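Local coordinates for putative curved DNA-binding protein (Chaetomium thermophilum var. thermophilum DSM 1495, PDB 4IPA), which probably works in ribosome biogenesis as an Arx1 protein of the methionine aminopeptidase-like M24 family, and may bind DNA, at residues 193-201 with 229-237; 245-256 with 344-353. One frame throughout, in Å; residues are numbered along the deposited sequence.

Contact 1 of 2, residues 193-201 with 229-237; sequences QAKISSLLE and KKIILSPGE
Ser197 on helix 193-201 meets Ser234 of segment 229-237, and polar bonds join the two. Ser234 N donates to Ser197 OG at 2.7 Å, with a bent N-H...O angle of 138°. Ser197 OG stands beside its own backbone N (chi1 -82°). From there it also gives a weak bond of 3.3 Å to Gln193 O, one turn back in the helix. The ring atom Pro235 CD lies against the same hydroxyl. Further along, the extended side chain of Glu201 brings OE2 to 3.0 Å from Ser234 OG. A water lies 2.6 Å from Ser234 OG and donates to Ser197 O, so the proton of Ser234 OG has a choice of partners.

The apolar contacts centre on Leu233. Its CD1 presses on Leu200 CD2 at 3.4 Å, a tight fit, and the two side chains cross at about a right angle. Leu233 CD2 meets Ile196 CG2 at 3.9 Å. Beyond these, Ile196 and Leu200 also touch Leu164 of helix 148-167.

The helix thus packs against outer strand 230-232 and the residues that follow it, as in the pita-bread fold of the M24 family, where helices back a curved antiparallel sheet.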
ATOM      1  N   GLN A 193      -4.857  13.766 -13.857  1.00 24.45           N
ATOM      2  CA  GLN A 193      -3.835  12.866 -13.335  1.00 23.97           C
ATOM      3  C   GLN A 193      -2.429  13.199 -13.849  1.00 22.72           C
ATOM      4  O   GLN A 193      -1.435  12.958 -13.160  1.00 20.11           O
ATOM      5  CB  GLN A 193      -4.237  11.403 -13.526  1.00 23.34           C
ATOM      6  CG  GLN A 193      -5.391  11.033 -12.586  1.00 23.14           C
ATOM      7  CD  GLN A 193      -5.689   9.548 -12.539  1.00 19.88           C
ATOM      8  OE1 GLN A 193      -6.814   9.142 -12.253  1.00 23.97           O
ATOM      9  NE2 GLN A 193      -4.691   8.734 -12.817  1.00 17.80           N
ATOM     10  N   ALA A 194      -2.349  13.793 -15.036  1.00 22.58           N
ATOM     11  CA  ALA A 194      -1.079  14.334 -15.529  1.00 25.97           C
ATOM     12  C   ALA A 194      -0.526  15.440 -14.612  1.00 25.02           C
ATOM     13  O   ALA A 194       0.678  15.530 -14.380  1.00 22.60           O
ATOM     14  CB  ALA A 194      -1.243  14.854 -16.946  1.00 24.92           C
ATOM     15  N   LYS A 195      -1.419  16.276 -14.094  1.00 22.80           N
ATOM     16  CA  LYS A 195      -1.037  17.379 -13.225  1.00 22.17           C
ATOM     17  C   LYS A 195      -0.595  16.842 -11.858  1.00 25.28           C
ATOM     18  O   LYS A 195       0.426  17.256 -11.301  1.00 24.99           O
ATOM     19  CB  LYS A 195      -2.214  18.350 -13.074  1.00 20.82           C
ATOM     20  CG  LYS A 195      -1.977  19.521 -12.113  1.00 24.42           C
ATOM     21  CD  LYS A 195      -0.713  20.313 -12.477  1.00 27.41           C
ATOM     22  CE  LYS A 195      -0.545  21.533 -11.560  1.00 37.93           C
ATOM     23  NZ  LYS A 195       0.615  22.413 -11.927  1.00 38.38           N
ATOM     24  N   ILE A 196      -1.374  15.910 -11.327  1.00 20.61           N
ATOM     25  CA  ILE A 196      -1.011  15.216 -10.105  1.00 22.81           C
ATOM     26  C   ILE A 196       0.385  14.604 -10.232  1.00 23.88           C
ATOM     27  O   ILE A 196       1.230  14.794  -9.358  1.00 28.49           O
ATOM     28  CB  ILE A 196      -2.049  14.127  -9.770  1.00 26.41           C
ATOM     29  CG1 ILE A 196      -3.426  14.781  -9.568  1.00 24.24           C
ATOM     30  CG2 ILE A 196      -1.604  13.305  -8.547  1.00 20.37           C
ATOM     31  CD1 ILE A 196      -4.556  13.809  -9.220  1.00 24.10           C
ATOM     32  N   SER A 197       0.624  13.885 -11.325  1.00 21.21           N
ATOM     33  CA  SER A 197       1.920  13.266 -11.572  1.00 25.66           C
ATOM     34  C   SER A 197       3.068  14.271 -11.584  1.00 25.39           C
ATOM     35  O   SER A 197       4.069  14.082 -10.894  1.00 23.17           O
ATOM     36  CB  SER A 197       1.920  12.491 -12.897  1.00 25.84           C
ATOM     37  OG  SER A 197       1.348  11.207 -12.740  1.00 26.85           O
ATOM     38  N   SER A 198       2.931  15.331 -12.373  1.00 23.28           N
ATOM     39  CA  SER A 198       4.022  16.301 -12.501  1.00 26.51           C
ATOM     40  C   SER A 198       4.340  16.978 -11.166  1.00 23.44           C
ATOM     41  O   SER A 198       5.505  17.202 -10.841  1.00 25.02           O
ATOM     42  CB  SER A 198       3.737  17.335 -13.594  1.00 23.92           C
ATOM     43  OG  SER A 198       2.656  18.169 -13.229  1.00 29.37           O
ATOM     44  N   LEU A 199       3.309  17.288 -10.385  1.00 22.65           N
ATOM     45  CA  LEU A 199       3.530  17.836  -9.047  1.00 23.48           C
ATOM     46  C   LEU A 199       4.300  16.848  -8.138  1.00 25.77           C
ATOM     47  O   LEU A 199       5.306  17.213  -7.521  1.00 22.66           O
ATOM     48  CB  LEU A 199       2.207  18.266  -8.402  1.00 24.76           C
ATOM     49  CG  LEU A 199       1.518  19.512  -8.986  1.00 34.31           C
ATOM     50  CD1 LEU A 199       0.067  19.595  -8.534  1.00 30.60           C
ATOM     51  CD2 LEU A 199       2.256  20.808  -8.642  1.00 28.98           C
ATOM     52  N   LEU A 200       3.853  15.596  -8.068  1.00 21.19           N
ATOM     53  CA  LEU A 200       4.575  14.623  -7.255  1.00 20.79           C
ATOM     54  C   LEU A 200       6.009  14.411  -7.760  1.00 21.37           C
ATOM     55  O   LEU A 200       6.924  14.202  -6.965  1.00 20.30           O
ATOM     56  CB  LEU A 200       3.819  13.291  -7.162  1.00 21.75           C
ATOM     57  CG  LEU A 200       2.984  13.145  -5.885  1.00 24.55           C
ATOM     58  CD1 LEU A 200       1.940  14.281  -5.776  1.00 19.56           C
ATOM     59  CD2 LEU A 200       2.327  11.779  -5.828  1.00 14.03           C
ATOM     60  N   GLU A 201       6.201  14.478  -9.075  1.00 20.52           N
ATOM     61  CA  GLU A 201       7.540  14.347  -9.640  1.00 25.68           C
ATOM     62  C   GLU A 201       8.399  15.512  -9.202  1.00 21.34           C
ATOM     63  O   GLU A 201       9.590  15.353  -8.940  1.00 22.38           O
ATOM     64  CB  GLU A 201       7.504  14.281 -11.168  1.00 23.26           C
ATOM     65  CG  GLU A 201       7.032  12.960 -11.720  1.00 27.92           C
ATOM     66  CD  GLU A 201       6.884  12.991 -13.229  1.00 36.86           C
ATOM     67  OE1 GLU A 201       6.948  14.098 -13.803  1.00 37.56           O
ATOM     68  OE2 GLU A 201       6.701  11.913 -13.842  1.00 44.41           O
ATOM     69  N   LYS A 229     -12.383   3.431  -9.613  1.00 21.02           N
ATOM     70  CA  LYS A 229     -11.582   4.618  -9.854  1.00 19.10           C
ATOM     71  C   LYS A 229     -10.154   4.345  -9.397  1.00 20.04           C
ATOM     72  O   LYS A 229      -9.935   3.594  -8.442  1.00 19.20           O
ATOM     73  CB  LYS A 229     -12.178   5.829  -9.123  1.00 16.54           C
ATOM     74  CG  LYS A 229     -13.694   5.963  -9.348  1.00 25.11           C
ATOM     75  CD  LYS A 229     -14.300   7.280  -8.833  1.00 21.35           C
ATOM     76  CE  LYS A 229     -14.184   7.450  -7.341  1.00 19.56           C
ATOM     77  NZ  LYS A 229     -15.078   8.557  -6.861  1.00 19.56           N
ATOM     78  N   LYS A 230      -9.184   4.948 -10.081  1.00 17.90           N
ATOM     79  CA  LYS A 230      -7.789   4.818  -9.690  1.00 17.75           C
ATOM     80  C   LYS A 230      -6.951   6.008 -10.169  1.00 19.61           C
ATOM     81  O   LYS A 230      -7.217   6.612 -11.218  1.00 17.73           O
ATOM     82  CB  LYS A 230      -7.190   3.523 -10.232  1.00 14.59           C
ATOM     83  CG  LYS A 230      -6.906   3.580 -11.711  1.00 16.98           C
ATOM     84  CD  LYS A 230      -6.704   2.201 -12.306  1.00 17.91           C
ATOM     85  CE  LYS A 230      -6.717   2.265 -13.823  1.00 22.47           C
ATOM     86  NZ  LYS A 230      -6.600   0.895 -14.416  1.00 26.55           N
ATOM     87  N   ILE A 231      -5.938   6.334  -9.383  1.00 14.74           N
ATOM     88  CA  ILE A 231      -4.974   7.346  -9.770  1.00 18.72           C
ATOM     89  C   ILE A 231      -3.642   6.670 -10.043  1.00 17.28           C
ATOM     90  O   ILE A 231      -3.108   5.986  -9.180  1.00 17.96           O
ATOM     91  CB  ILE A 231      -4.805   8.374  -8.655  1.00 19.75           C
ATOM     92  CG1 ILE A 231      -6.128   9.128  -8.457  1.00 18.31           C
ATOM     93  CG2 ILE A 231      -3.668   9.335  -8.987  1.00 19.95           C
ATOM     94  CD1 ILE A 231      -6.110  10.110  -7.302  1.00 14.38           C
ATOM     95  N   ILE A 232      -3.110   6.829 -11.246  1.00 17.91           N
ATOM     96  CA  ILE A 232      -1.831   6.219 -11.553  1.00 18.27           C
ATOM     97  C   ILE A 232      -0.745   7.277 -11.700  1.00 19.29           C
ATOM     98  O   ILE A 232      -0.786   8.063 -12.641  1.00 19.01           O
ATOM     99  CB  ILE A 232      -1.889   5.394 -12.835  1.00 19.90           C
ATOM    100  CG1 ILE A 232      -3.043   4.392 -12.777  1.00 21.67           C
ATOM    101  CG2 ILE A 232      -0.532   4.701 -13.078  1.00 17.97           C
ATOM    102  CD1 ILE A 232      -3.118   3.468 -13.984  1.00 23.12           C
ATOM    103  N   LEU A 233       0.221   7.295 -10.777  1.00 16.64           N
ATOM    104  CA  LEU A 233       1.324   8.269 -10.836  1.00 19.23           C
ATOM    105  C   LEU A 233       2.348   7.940 -11.936  1.00 21.46           C
ATOM    106  O   LEU A 233       2.635   6.762 -12.194  1.00 21.02           O
ATOM    107  CB  LEU A 233       2.053   8.328  -9.501  1.00 22.15           C
ATOM    108  CG  LEU A 233       1.230   8.671  -8.277  1.00 20.44           C
ATOM    109  CD1 LEU A 233       2.131   8.610  -7.071  1.00 17.72           C
ATOM    110  CD2 LEU A 233       0.555  10.057  -8.417  1.00 19.01           C
ATOM    111  N   SER A 234       2.907   8.977 -12.558  1.00 22.21           N
ATOM    112  CA  SER A 234       3.884   8.825 -13.643  1.00 25.69           C
ATOM    113  C   SER A 234       3.586   7.622 -14.502  1.00 28.62           C
ATOM    114  O   SER A 234       4.427   6.734 -14.636  1.00 27.00           O
ATOM    115  CB  SER A 234       5.294   8.667 -13.099  1.00 24.78           C
ATOM    116  OG  SER A 234       5.585   9.654 -12.148  1.00 30.47           O
ATOM    117  N   PRO A 235       2.385   7.583 -15.081  1.00 27.91           N
ATOM    118  CA  PRO A 235       1.980   6.460 -15.931  1.00 31.96           C
ATOM    119  C   PRO A 235       3.041   6.132 -16.978  1.00 40.53           C
ATOM    120  O   PRO A 235       3.308   4.962 -17.271  1.00 43.86           O
ATOM    121  CB  PRO A 235       0.721   6.993 -16.636  1.00 36.75           C
ATOM    122  CG  PRO A 235       0.733   8.493 -16.426  1.00 31.14           C
ATOM    123  CD  PRO A 235       1.401   8.678 -15.098  1.00 24.86           C
ATOM    124  N   GLY A 236       3.642   7.175 -17.540  1.00 36.69           N
ATOM    125  CA  GLY A 236       4.504   7.005 -18.691  1.00 51.31           C
ATOM    126  C   GLY A 236       3.678   6.891 -19.961  1.00 56.04           C
ATOM    127  O   GLY A 236       3.044   7.863 -20.374  1.00 51.75           O
ATOM    128  N   GLU A 237       3.643   5.696 -20.550  1.00 57.46           N
ATOM    129  CA  GLU A 237       3.179   5.536 -21.933  1.00 56.75           C
ATOM    130  C   GLU A 237       1.726   5.116 -22.133  1.00 58.19           C
ATOM    131  O   GLU A 237       0.811   5.921 -21.950  1.00 66.02           O
ATOM    132  CB  GLU A 237       4.102   4.589 -22.699  1.00 61.82           C
ATOM    133  CG  GLU A 237       5.540   5.060 -22.744  1.00 61.26           C
ATOM    134  CD  GLU A 237       5.661   6.494 -23.224  1.00 68.69           C
ATOM    135  OE1 GLU A 237       6.547   7.217 -22.716  1.00 73.46           O
ATOM    136  OE2 GLU A 237       4.872   6.899 -24.111  1.00 70.65           O
TER
HETATM  137  O   HOH W   1       4.359  11.074 -10.300  1.00 25.94           O

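Contact 2 of 2, residues 245-256 with 344-353; sequences PEVGDVWGVEVG and RLLTTIAITK
Two neighbouring strands of the antiparallel sheet of this M24-type fold pair here, Val250 to Gly256 with Arg344 to Ala350. Trp251 with Ile349, Val253 with Thr347 and Val255 with Leu345 are the hydrogen-bonded pairs. Each is closed by two backbone bonds; Val253 N to Thr347 O is 2.7 Å. The pairing runs on into the type II turn from Glu246 to Asp249. There Gly248 N binds Ile351 O and Ile351 N binds Asp249 O, so Gly248 and Asp249 form a G1-type beta bulge opposite Ile351.

On the face with Trp251 and Val253, the side chains are mostly apolar. Val253 and Val255 pack on helix 148-167. Val253 CG2 touches Ile349 CD1 at 3.6 Å. Ile349 has CG1 between its backbone N and carbonyl carbon (chi1 67°), which brings CG1 against Trp251 CB. Ile351 CD1 touches both Pro245 CB, at a tight 3.5 Å, and Trp251 CD1. Trp251 NE1 donates to Asp249 OD2 at 3.1 Å. Glu246 N reaches that oxygen from the opposite face of the carboxylate, and Lys229 adds a salt bridge. A water donates to Val253 O and takes a bond from Thr347 OG1, at 2.8 Å.

The other face carries the charged pair. Glu254 is extended, with CG anti to the backbone N (chi1 -172°). Arg344 NH1 comes from above the carboxylate plane to OE2, 3.0 Å away, and the two planes are 58° apart. With an alanine in place of Glu254, the Arg344 guanidinium would probably lose its carboxylate mate and be freer to turn.

Backbone bonds and apolar packing therefore mainly hold the strands. The salt bridge probably balances charge at the Glu254 end, as Lys229 and two N-H donors probably do for Asp249.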
ATOM      1  N   PRO A 245     -11.516  11.479  -6.877  1.00 19.86           N
ATOM      2  CA  PRO A 245     -11.985  11.233  -5.509  1.00 20.19           C
ATOM      3  C   PRO A 245     -13.205  12.095  -5.183  1.00 19.56           C
ATOM      4  O   PRO A 245     -13.224  13.271  -5.536  1.00 21.27           O
ATOM      5  CB  PRO A 245     -10.795  11.661  -4.644  1.00 15.57           C
ATOM      6  CG  PRO A 245      -9.623  11.709  -5.580  1.00 19.06           C
ATOM      7  CD  PRO A 245     -10.171  12.077  -6.908  1.00 16.28           C
ATOM      8  N   GLU A 246     -14.190  11.506  -4.512  1.00 16.34           N
ATOM      9  CA  GLU A 246     -15.422  12.183  -4.164  1.00 18.51           C
ATOM     10  C   GLU A 246     -15.737  11.906  -2.708  1.00 21.83           C
ATOM     11  O   GLU A 246     -15.381  10.843  -2.171  1.00 20.38           O
ATOM     12  CB  GLU A 246     -16.589  11.664  -5.014  1.00 19.62           C
ATOM     13  CG  GLU A 246     -16.451  11.885  -6.513  1.00 23.63           C
ATOM     14  CD  GLU A 246     -17.707  11.461  -7.273  1.00 34.20           C
ATOM     15  OE1 GLU A 246     -17.756  10.306  -7.739  1.00 35.27           O
ATOM     16  OE2 GLU A 246     -18.652  12.276  -7.401  1.00 41.46           O
ATOM     17  N   VAL A 247     -16.420  12.854  -2.072  1.00 20.74           N
ATOM     18  CA  VAL A 247     -16.974  12.640  -0.744  1.00 19.43           C
ATOM     19  C   VAL A 247     -17.770  11.347  -0.790  1.00 19.01           C
ATOM     20  O   VAL A 247     -18.490  11.103  -1.754  1.00 18.55           O
ATOM     21  CB  VAL A 247     -17.889  13.813  -0.331  1.00 26.66           C
ATOM     22  CG1 VAL A 247     -18.789  13.427   0.858  1.00 26.10           C
ATOM     23  CG2 VAL A 247     -17.056  15.057  -0.016  1.00 24.22           C
ATOM     24  N   GLY A 248     -17.631  10.511   0.235  1.00 19.47           N
ATOM     25  CA  GLY A 248     -18.238   9.183   0.225  1.00 17.42           C
ATOM     26  C   GLY A 248     -17.262   8.054  -0.127  1.00 20.23           C
ATOM     27  O   GLY A 248     -17.546   6.885   0.130  1.00 19.08           O
ATOM     28  N   ASP A 249     -16.112   8.398  -0.711  1.00 17.50           N
ATOM     29  CA  ASP A 249     -15.131   7.398  -1.160  1.00 17.54           C
ATOM     30  C   ASP A 249     -14.217   6.894  -0.037  1.00 21.43           C
ATOM     31  O   ASP A 249     -13.835   7.651   0.866  1.00 20.86           O
ATOM     32  CB  ASP A 249     -14.201   7.987  -2.223  1.00 17.15           C
ATOM     33  CG  ASP A 249     -14.845   8.129  -3.603  1.00 18.82           C
ATOM     34  OD1 ASP A 249     -16.009   7.723  -3.818  1.00 18.37           O
ATOM     35  OD2 ASP A 249     -14.138   8.650  -4.493  1.00 15.43           O
ATOM     36  N   VAL A 250     -13.844   5.619  -0.112  1.00 19.67           N
ATOM     37  CA  VAL A 250     -12.637   5.156   0.571  1.00 18.48           C
ATOM     38  C   VAL A 250     -11.540   4.745  -0.435  1.00 19.78           C
ATOM     39  O   VAL A 250     -11.798   4.015  -1.410  1.00 17.87           O
ATOM     40  CB  VAL A 250     -12.929   4.020   1.566  1.00 21.00           C
ATOM     41  CG1 VAL A 250     -11.629   3.442   2.097  1.00 18.56           C
ATOM     42  CG2 VAL A 250     -13.789   4.538   2.707  1.00 17.98           C
ATOM     43  N   TRP A 251     -10.317   5.221  -0.188  1.00 17.21           N
ATOM     44  CA  TRP A 251      -9.183   4.951  -1.063  1.00 13.43           C
ATOM     45  C   TRP A 251      -7.988   4.318  -0.347  1.00 17.10           C
ATOM     46  O   TRP A 251      -7.675   4.646   0.802  1.00 15.12           O
ATOM     47  CB  TRP A 251      -8.689   6.245  -1.693  1.00 13.58           C
ATOM     48  CG  TRP A 251      -9.544   6.807  -2.756  1.00 14.80           C
ATOM     49  CD1 TRP A 251     -10.719   7.485  -2.591  1.00 13.16           C
ATOM     50  CD2 TRP A 251      -9.275   6.795  -4.163  1.00 15.43           C
ATOM     51  NE1 TRP A 251     -11.212   7.869  -3.807  1.00 15.37           N
ATOM     52  CE2 TRP A 251     -10.340   7.473  -4.793  1.00 16.95           C
ATOM     53  CE3 TRP A 251      -8.229   6.285  -4.953  1.00 14.79           C
ATOM     54  CZ2 TRP A 251     -10.404   7.652  -6.177  1.00 14.07           C
ATOM     55  CZ3 TRP A 251      -8.283   6.458  -6.324  1.00 13.88           C
ATOM     56  CH2 TRP A 251      -9.372   7.143  -6.927  1.00 17.19           C
ATOM     57  N   GLY A 252      -7.300   3.431  -1.059  1.00 16.46           N
ATOM     58  CA  GLY A 252      -5.974   2.998  -0.655  1.00 13.46           C
ATOM     59  C   GLY A 252      -4.966   3.886  -1.370  1.00 16.27           C
ATOM     60  O   GLY A 252      -4.701   3.720  -2.558  1.00 15.46           O
ATOM     61  N   VAL A 253      -4.415   4.857  -0.654  1.00 12.78           N
ATOM     62  CA  VAL A 253      -3.545   5.836  -1.274  1.00 13.89           C
ATOM     63  C   VAL A 253      -2.074   5.449  -1.123  1.00 16.37           C
ATOM     64  O   VAL A 253      -1.570   5.326   0.010  1.00 14.58           O
ATOM     65  CB  VAL A 253      -3.743   7.239  -0.660  1.00 15.69           C
ATOM     66  CG1 VAL A 253      -2.773   8.237  -1.318  1.00 13.18           C
ATOM     67  CG2 VAL A 253      -5.214   7.703  -0.798  1.00 12.71           C
ATOM     68  N   GLU A 254      -1.402   5.259  -2.260  1.00 12.51           N
ATOM     69  CA  GLU A 254       0.002   4.848  -2.276  1.00 14.74           C
ATOM     70  C   GLU A 254       0.909   5.836  -2.989  1.00 17.48           C
ATOM     71  O   GLU A 254       0.569   6.370  -4.062  1.00 14.59           O
ATOM     72  CB  GLU A 254       0.192   3.469  -2.924  1.00 14.76           C
ATOM     73  CG  GLU A 254       1.635   2.953  -2.775  1.00 15.97           C
ATOM     74  CD  GLU A 254       1.905   1.604  -3.427  1.00 21.54           C
ATOM     75  OE1 GLU A 254       0.950   0.846  -3.679  1.00 24.41           O
ATOM     76  OE2 GLU A 254       3.094   1.300  -3.690  1.00 25.24           O
ATOM     77  N   VAL A 255       2.068   6.073  -2.380  1.00 17.13           N
ATOM     78  CA  VAL A 255       3.176   6.747  -3.054  1.00 18.04           C
ATOM     79  C   VAL A 255       4.451   5.930  -2.919  1.00 18.11           C
ATOM     80  O   VAL A 255       4.649   5.237  -1.911  1.00 15.53           O
ATOM     81  CB  VAL A 255       3.450   8.154  -2.492  1.00 18.81           C
ATOM     82  CG1 VAL A 255       2.243   9.056  -2.717  1.00 20.44           C
ATOM     83  CG2 VAL A 255       3.840   8.089  -1.007  1.00 14.04           C
ATOM     84  N   GLY A 256       5.310   6.026  -3.931  1.00 16.67           N
ATOM     85  CA  GLY A 256       6.627   5.423  -3.869  1.00 19.74           C
ATOM     86  C   GLY A 256       7.725   6.255  -4.526  1.00 20.45           C
ATOM     87  O   GLY A 256       7.538   6.883  -5.575  1.00 17.15           O
ATOM     88  N   ARG A 344       8.183   3.382   0.232  1.00 17.12           N
ATOM     89  CA  ARG A 344       6.742   3.374  -0.078  1.00 17.12           C
ATOM     90  C   ARG A 344       5.878   3.644   1.152  1.00 16.96           C
ATOM     91  O   ARG A 344       6.195   3.228   2.278  1.00 18.13           O
ATOM     92  CB  ARG A 344       6.300   2.037  -0.712  1.00 17.38           C
ATOM     93  CG  ARG A 344       7.056   1.646  -1.989  1.00 21.01           C
ATOM     94  CD  ARG A 344       6.370   0.486  -2.747  1.00 20.30           C
ATOM     95  NE  ARG A 344       6.290  -0.721  -1.933  1.00 16.74           N
ATOM     96  CZ  ARG A 344       5.174  -1.171  -1.359  1.00 20.17           C
ATOM     97  NH1 ARG A 344       4.015  -0.528  -1.519  1.00 19.87           N
ATOM     98  NH2 ARG A 344       5.216  -2.276  -0.634  1.00 14.59           N
ATOM     99  N   LEU A 345       4.790   4.364   0.939  1.00 14.70           N
ATOM    100  CA  LEU A 345       3.767   4.503   1.965  1.00 17.16           C
ATOM    101  C   LEU A 345       2.409   4.187   1.366  1.00 14.98           C
ATOM    102  O   LEU A 345       2.158   4.446   0.191  1.00 14.59           O
ATOM    103  CB  LEU A 345       3.755   5.919   2.519  1.00 15.82           C
ATOM    104  CG  LEU A 345       5.023   6.352   3.261  1.00 20.63           C
ATOM    105  CD1 LEU A 345       5.092   7.887   3.342  1.00 19.28           C
ATOM    106  CD2 LEU A 345       5.064   5.708   4.642  1.00 18.49           C
ATOM    107  N   LEU A 346       1.528   3.638   2.188  1.00 15.33           N
ATOM    108  CA  LEU A 346       0.198   3.300   1.741  1.00 14.96           C
ATOM    109  C   LEU A 346      -0.720   3.582   2.919  1.00 17.25           C
ATOM    110  O   LEU A 346      -0.528   3.066   4.028  1.00 16.31           O
ATOM    111  CB  LEU A 346       0.108   1.832   1.276  1.00 13.97           C
ATOM    112  CG  LEU A 346      -0.987   1.510   0.240  1.00 19.03           C
ATOM    113  CD1 LEU A 346      -0.813   0.126  -0.451  1.00 11.86           C
ATOM    114  CD2 LEU A 346      -2.383   1.640   0.848  1.00 13.32           C
ATOM    115  N   THR A 347      -1.701   4.431   2.664  1.00 14.17           N
ATOM    116  CA  THR A 347      -2.639   4.858   3.678  1.00 14.00           C
ATOM    117  C   THR A 347      -4.045   4.579   3.160  1.00 13.79           C
ATOM    118  O   THR A 347      -4.364   4.894   2.013  1.00 15.36           O
ATOM    119  CB  THR A 347      -2.494   6.377   3.935  1.00 16.63           C
ATOM    120  OG1 THR A 347      -1.125   6.692   4.249  1.00 18.50           O
ATOM    121  CG2 THR A 347      -3.398   6.828   5.078  1.00 14.82           C
ATOM    122  N   THR A 348      -4.894   3.998   3.992  1.00 14.45           N
ATOM    123  CA  THR A 348      -6.306   3.871   3.638  1.00 14.51           C
ATOM    124  C   THR A 348      -7.079   5.064   4.200  1.00 14.46           C
ATOM    125  O   THR A 348      -7.091   5.273   5.406  1.00 16.51           O
ATOM    126  CB  THR A 348      -6.892   2.556   4.168  1.00 16.90           C
ATOM    127  OG1 THR A 348      -6.263   1.461   3.489  1.00 13.73           O
ATOM    128  CG2 THR A 348      -8.428   2.511   3.922  1.00 16.87           C
ATOM    129  N   ILE A 349      -7.694   5.855   3.327  1.00 13.82           N
ATOM    130  CA  ILE A 349      -8.402   7.060   3.760  1.00 17.56           C
ATOM    131  C   ILE A 349      -9.906   7.014   3.536  1.00 19.94           C
ATOM    132  O   ILE A 349     -10.411   6.254   2.709  1.00 16.91           O
ATOM    133  CB  ILE A 349      -7.916   8.323   3.022  1.00 16.58           C
ATOM    134  CG1 ILE A 349      -8.304   8.238   1.540  1.00 15.90           C
ATOM    135  CG2 ILE A 349      -6.419   8.555   3.255  1.00 14.56           C
ATOM    136  CD1 ILE A 349      -7.939   9.457   0.722  1.00 16.89           C
ATOM    137  N   ALA A 350     -10.608   7.871   4.270  1.00 18.87           N
ATOM    138  CA  ALA A 350     -12.010   8.145   3.998  1.00 21.82           C
ATOM    139  C   ALA A 350     -12.187   9.619   3.630  1.00 22.48           C
ATOM    140  O   ALA A 350     -11.566  10.501   4.222  1.00 20.88           O
ATOM    141  CB  ALA A 350     -12.868   7.787   5.194  1.00 23.50           C
ATOM    142  N   ILE A 351     -13.022   9.868   2.631  1.00 20.18           N
ATOM    143  CA  ILE A 351     -13.330  11.211   2.206  1.00 21.22           C
ATOM    144  C   ILE A 351     -14.742  11.523   2.652  1.00 23.55           C
ATOM    145  O   ILE A 351     -15.686  10.876   2.210  1.00 22.09           O
ATOM    146  CB  ILE A 351     -13.236  11.346   0.682  1.00 21.32           C
ATOM    147  CG1 ILE A 351     -11.882  10.799   0.196  1.00 22.50           C
ATOM    148  CG2 ILE A 351     -13.438  12.797   0.275  1.00 22.35           C
ATOM    149  CD1 ILE A 351     -11.568  11.025  -1.295  1.00 18.01           C
ATOM    150  N   THR A 352     -14.889  12.489   3.552  1.00 27.39           N
ATOM    151  CA  THR A 352     -16.215  12.878   4.016  1.00 26.27           C
ATOM    152  C   THR A 352     -16.401  14.384   3.889  1.00 27.88           C
ATOM    153  O   THR A 352     -15.499  15.106   3.448  1.00 25.30           O
ATOM    154  CB  THR A 352     -16.426  12.527   5.503  1.00 25.25           C
ATOM    155  OG1 THR A 352     -15.595  13.377   6.309  1.00 31.59           O
ATOM    156  CG2 THR A 352     -16.086  11.074   5.783  1.00 28.99           C
ATOM    157  N   LYS A 353     -17.584  14.832   4.305  1.00 27.30           N
ATOM    158  CA  LYS A 353     -17.942  16.238   4.442  1.00 30.34           C
ATOM    159  C   LYS A 353     -16.788  17.069   4.949  1.00 32.23           C
ATOM    160  O   LYS A 353     -16.524  18.164   4.455  1.00 30.40           O
ATOM    161  CB  LYS A 353     -19.042  16.346   5.494  1.00 36.92           C
ATOM    162  CG  LYS A 353     -20.370  16.822   5.005  1.00 38.04           C
ATOM    163  CD  LYS A 353     -21.411  16.581   6.093  1.00 47.64           C
ATOM    164  CE  LYS A 353     -20.897  17.035   7.451  1.00 48.84           C
ATOM    165  NZ  LYS A 353     -21.846  16.685   8.548  1.00 56.28           N
TER
HETATM  166  O   HOH W   2       0.019   6.757   1.705  1.00 17.78           O

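Along the chain, contact 1 comes first and closes before contact 2 opens, so the two are in series and neither nest nor cross. Contact 1 closes a loop of 27 residues that includes strand 210-220. In the sheet that strand lies between strands 230-232 and 250-258. Contact 2 closes a longer loop of 87 residues, which includes helices 286-299 and 312-324. Strands 230-232, 250-258 and 342-352 all belong to one antiparallel sheet. The contact centres are about 15 Å apart, yet they touch: Lys229 and Lys230 pack against the Trp251 ring. Together they tie helix 193-205 to an outer strand and join two inner strands of the sheet, 250-258 and 342-352.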